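Local coordinates for protein 5-cytosine DNA methyltransferase (Entamoeba histolytica, PDB 3QV2) that probably methylates carbon 5 of cytosine in DNA or tRNA, using S-adenosyl-L-methionine as methyl donor, at residues I157-I162 / C311-Q316. Residues are numbered along the deposited sequence; the frame is centred on the assembly and turned at random.
Sequences IICSPI and CFVIAQ
Val313, at the start of helix 311-321, makes a small, buried, wholly apolar contact with the end of edge strand 153-159 and the turn that follows it. Its two methyl groups divide the work. CG1 lies anti to the backbone N (chi1 176°) and meets the sulfur of Cys159, with Cys159 SG and Val313 CG1 3.6 Å apart. Val313 CG2, anti to the carbonyl carbon, faces the proline instead: it comes within 3.6 Å of Pro161 CA and 3.9 Å of Pro161 CG, over the junction between ring and main chain. A beta-branched valine suits this place because its short fork serves strand and turn at once. Cys159, whose CB already points toward the helix, reaches the valine with a single compact atom.

The sheet is that of the class I methyltransferase fold, in which strand 172-178 runs antiparallel between 125-130 and 153-159. Helix 311-321, far along the chain, packs against this margin of the sheet, and Tyr174 of strand 172-178 touches both Cys159 and Val313. The side chain of Val313 is about 12 Å from the bound S-adenosyl-L-homocysteine, so the packing is structural and not part of the binding site. Where the strand gives way to the 3-10 turn, Pro161 fits well: its backbone (phi -54°) suits the turn, and its ring offers carbon to the valine. The CB of Ser160 leaves the chain away from the helix, and its OG is hydrogen-bonded to the backbone N of Arg170.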
ATOM      1  N   ILE A 157       0.160  12.098   8.250  1.00 19.20           N
ATOM      2  CA  ILE A 157      -0.387  11.284   9.326  1.00 21.54           C
ATOM      3  C   ILE A 157       0.184   9.871   9.315  1.00 19.65           C
ATOM      4  O   ILE A 157       0.390   9.280   8.256  1.00 18.08           O
ATOM      5  CB  ILE A 157      -1.928  11.202   9.249  1.00 22.51           C
ATOM      6  CG1 ILE A 157      -2.487  10.467  10.469  1.00 23.51           C
ATOM      7  CG2 ILE A 157      -2.364  10.515   7.963  1.00 22.01           C
ATOM      8  CD1 ILE A 157      -3.995  10.334  10.470  1.00 23.79           C
ATOM      9  N   ILE A 158       0.448   9.346  10.506  1.00 18.54           N
ATOM     10  CA  ILE A 158       0.820   7.950  10.669  1.00 15.11           C
ATOM     11  C   ILE A 158      -0.357   7.216  11.298  1.00 14.98           C
ATOM     12  O   ILE A 158      -0.739   7.505  12.432  1.00 22.01           O
ATOM     13  CB  ILE A 158       2.053   7.794  11.577  1.00 15.21           C
ATOM     14  CG1 ILE A 158       3.280   8.430  10.925  1.00 13.31           C
ATOM     15  CG2 ILE A 158       2.310   6.327  11.879  1.00 15.30           C
ATOM     16  CD1 ILE A 158       4.550   8.278  11.738  1.00 15.96           C
ATOM     17  N   CYS A 159      -0.940   6.276  10.561  1.00 13.12           N
ATOM     18  CA  CYS A 159      -2.104   5.553  11.057  1.00 13.74           C
ATOM     19  C   CYS A 159      -2.171   4.128  10.520  1.00 14.76           C
ATOM     20  O   CYS A 159      -1.424   3.758   9.615  1.00 12.89           O
ATOM     21  CB  CYS A 159      -3.391   6.306  10.713  1.00 11.94           C
ATOM     22  SG  CYS A 159      -3.711   6.463   8.943  1.00 26.26           S
ATOM     23  N   SER A 160      -3.079   3.337  11.084  1.00 16.75           N
ATOM     24  CA  SER A 160      -3.229   1.935  10.712  1.00 16.34           C
ATOM     25  C   SER A 160      -4.690   1.632  10.392  1.00 19.23           C
ATOM     26  O   SER A 160      -5.589   2.307  10.894  1.00 19.82           O
ATOM     27  CB  SER A 160      -2.737   1.036  11.850  1.00 18.65           C
ATOM     28  OG  SER A 160      -2.863  -0.336  11.523  1.00 21.34           O
ATOM     29  N   PRO A 161      -4.933   0.621   9.543  1.00 18.47           N
ATOM     30  CA  PRO A 161      -6.300   0.237   9.171  1.00 19.09           C
ATOM     31  C   PRO A 161      -7.187  -0.058  10.380  1.00 20.93           C
ATOM     32  O   PRO A 161      -8.395   0.173  10.319  1.00 20.71           O
ATOM     33  CB  PRO A 161      -6.089  -1.035   8.347  1.00 19.85           C
ATOM     34  CG  PRO A 161      -4.734  -0.864   7.755  1.00 18.91           C
ATOM     35  CD  PRO A 161      -3.923  -0.161   8.809  1.00 18.49           C
ATOM     36  N   ILE A 162      -6.597  -0.559  11.460  1.00 21.37           N
ATOM     37  CA  ILE A 162      -7.364  -0.862  12.664  1.00 26.19           C
ATOM     38  C   ILE A 162      -7.980   0.402  13.254  1.00 28.26           C
ATOM     39  O   ILE A 162      -8.993   0.345  13.952  1.00 28.34           O
ATOM     40  CB  ILE A 162      -6.500  -1.549  13.738  1.00 28.03           C
ATOM     41  CG1 ILE A 162      -5.418  -0.597  14.248  1.00 28.76           C
ATOM     42  CG2 ILE A 162      -5.884  -2.827  13.190  1.00 28.81           C
ATOM     43  CD1 ILE A 162      -4.677  -1.111  15.464  1.00 26.61           C
ATOM     44  N   CYS A 311      -6.184   0.221   0.824  1.00 20.97           N
ATOM     45  CA  CYS A 311      -7.093   1.082   0.078  1.00 16.30           C
ATOM     46  C   CYS A 311      -8.131   1.717   0.995  1.00 17.47           C
ATOM     47  O   CYS A 311      -8.567   2.843   0.762  1.00 20.96           O
ATOM     48  CB  CYS A 311      -7.781   0.299  -1.040  1.00 13.18           C
ATOM     49  SG  CYS A 311      -6.641  -0.426  -2.238  1.00 20.87           S
ATOM     50  N   PHE A 312      -8.519   0.988   2.036  1.00 16.49           N
ATOM     51  CA  PHE A 312      -9.454   1.509   3.028  1.00 16.28           C
ATOM     52  C   PHE A 312      -8.969   2.837   3.598  1.00 12.33           C
ATOM     53  O   PHE A 312      -9.679   3.840   3.550  1.00 12.87           O
ATOM     54  CB  PHE A 312      -9.655   0.505   4.168  1.00 17.88           C
ATOM     55  CG  PHE A 312     -10.514  -0.672   3.801  1.00 21.81           C
ATOM     56  CD1 PHE A 312     -11.870  -0.509   3.569  1.00 20.68           C
ATOM     57  CD2 PHE A 312      -9.971  -1.941   3.707  1.00 23.55           C
ATOM     58  CE1 PHE A 312     -12.666  -1.590   3.237  1.00 23.51           C
ATOM     59  CE2 PHE A 312     -10.762  -3.025   3.377  1.00 23.28           C
ATOM     60  CZ  PHE A 312     -12.110  -2.848   3.140  1.00 24.37           C
ATOM     61  N   VAL A 313      -7.754   2.832   4.138  1.00 13.07           N
ATOM     62  CA  VAL A 313      -7.181   4.012   4.774  1.00 11.34           C
ATOM     63  C   VAL A 313      -6.951   5.146   3.781  1.00 15.57           C
ATOM     64  O   VAL A 313      -7.351   6.287   4.020  1.00 17.04           O
ATOM     65  CB  VAL A 313      -5.844   3.680   5.465  1.00 12.45           C
ATOM     66  CG1 VAL A 313      -5.213   4.939   6.031  1.00 10.09           C
ATOM     67  CG2 VAL A 313      -6.053   2.643   6.558  1.00 12.62           C
ATOM     68  N   ILE A 314      -6.301   4.827   2.667  1.00 15.64           N
ATOM     69  CA  ILE A 314      -5.959   5.832   1.669  1.00 15.42           C
ATOM     70  C   ILE A 314      -7.201   6.506   1.091  1.00 16.67           C
ATOM     71  O   ILE A 314      -7.175   7.693   0.762  1.00 16.17           O
ATOM     72  CB  ILE A 314      -5.116   5.232   0.528  1.00 13.79           C
ATOM     73  CG1 ILE A 314      -3.806   4.665   1.080  1.00  9.40           C
ATOM     74  CG2 ILE A 314      -4.833   6.281  -0.532  1.00 14.00           C
ATOM     75  CD1 ILE A 314      -2.891   4.102   0.016  1.00  9.11           C
ATOM     76  N   ALA A 315      -8.287   5.751   0.973  1.00 15.84           N
ATOM     77  CA  ALA A 315      -9.539   6.296   0.460  1.00 16.49           C
ATOM     78  C   ALA A 315      -9.999   7.473   1.309  1.00 17.07           C
ATOM     79  O   ALA A 315     -10.392   8.514   0.784  1.00 15.74           O
ATOM     80  CB  ALA A 315     -10.612   5.222   0.412  1.00 17.56           C
ATOM     81  N   GLN A 316      -9.945   7.304   2.626  1.00 13.15           N
ATOM     82  CA  GLN A 316     -10.368   8.358   3.541  1.00 15.45           C
ATOM     83  C   GLN A 316      -9.429   9.560   3.503  1.00 16.94           C
ATOM     84  O   GLN A 316      -9.875  10.706   3.567  1.00 17.13           O
ATOM     85  CB  GLN A 316     -10.483   7.826   4.972  1.00 15.28           C
ATOM     86  CG  GLN A 316     -11.590   6.806   5.165  1.00 17.86           C
ATOM     87  CD  GLN A 316     -11.955   6.614   6.623  1.00 19.90           C
ATOM     88  OE1 GLN A 316     -11.667   7.466   7.463  1.00 21.12           O
ATOM     89  NE2 GLN A 316     -12.594   5.491   6.931  1.00 17.33           N
TER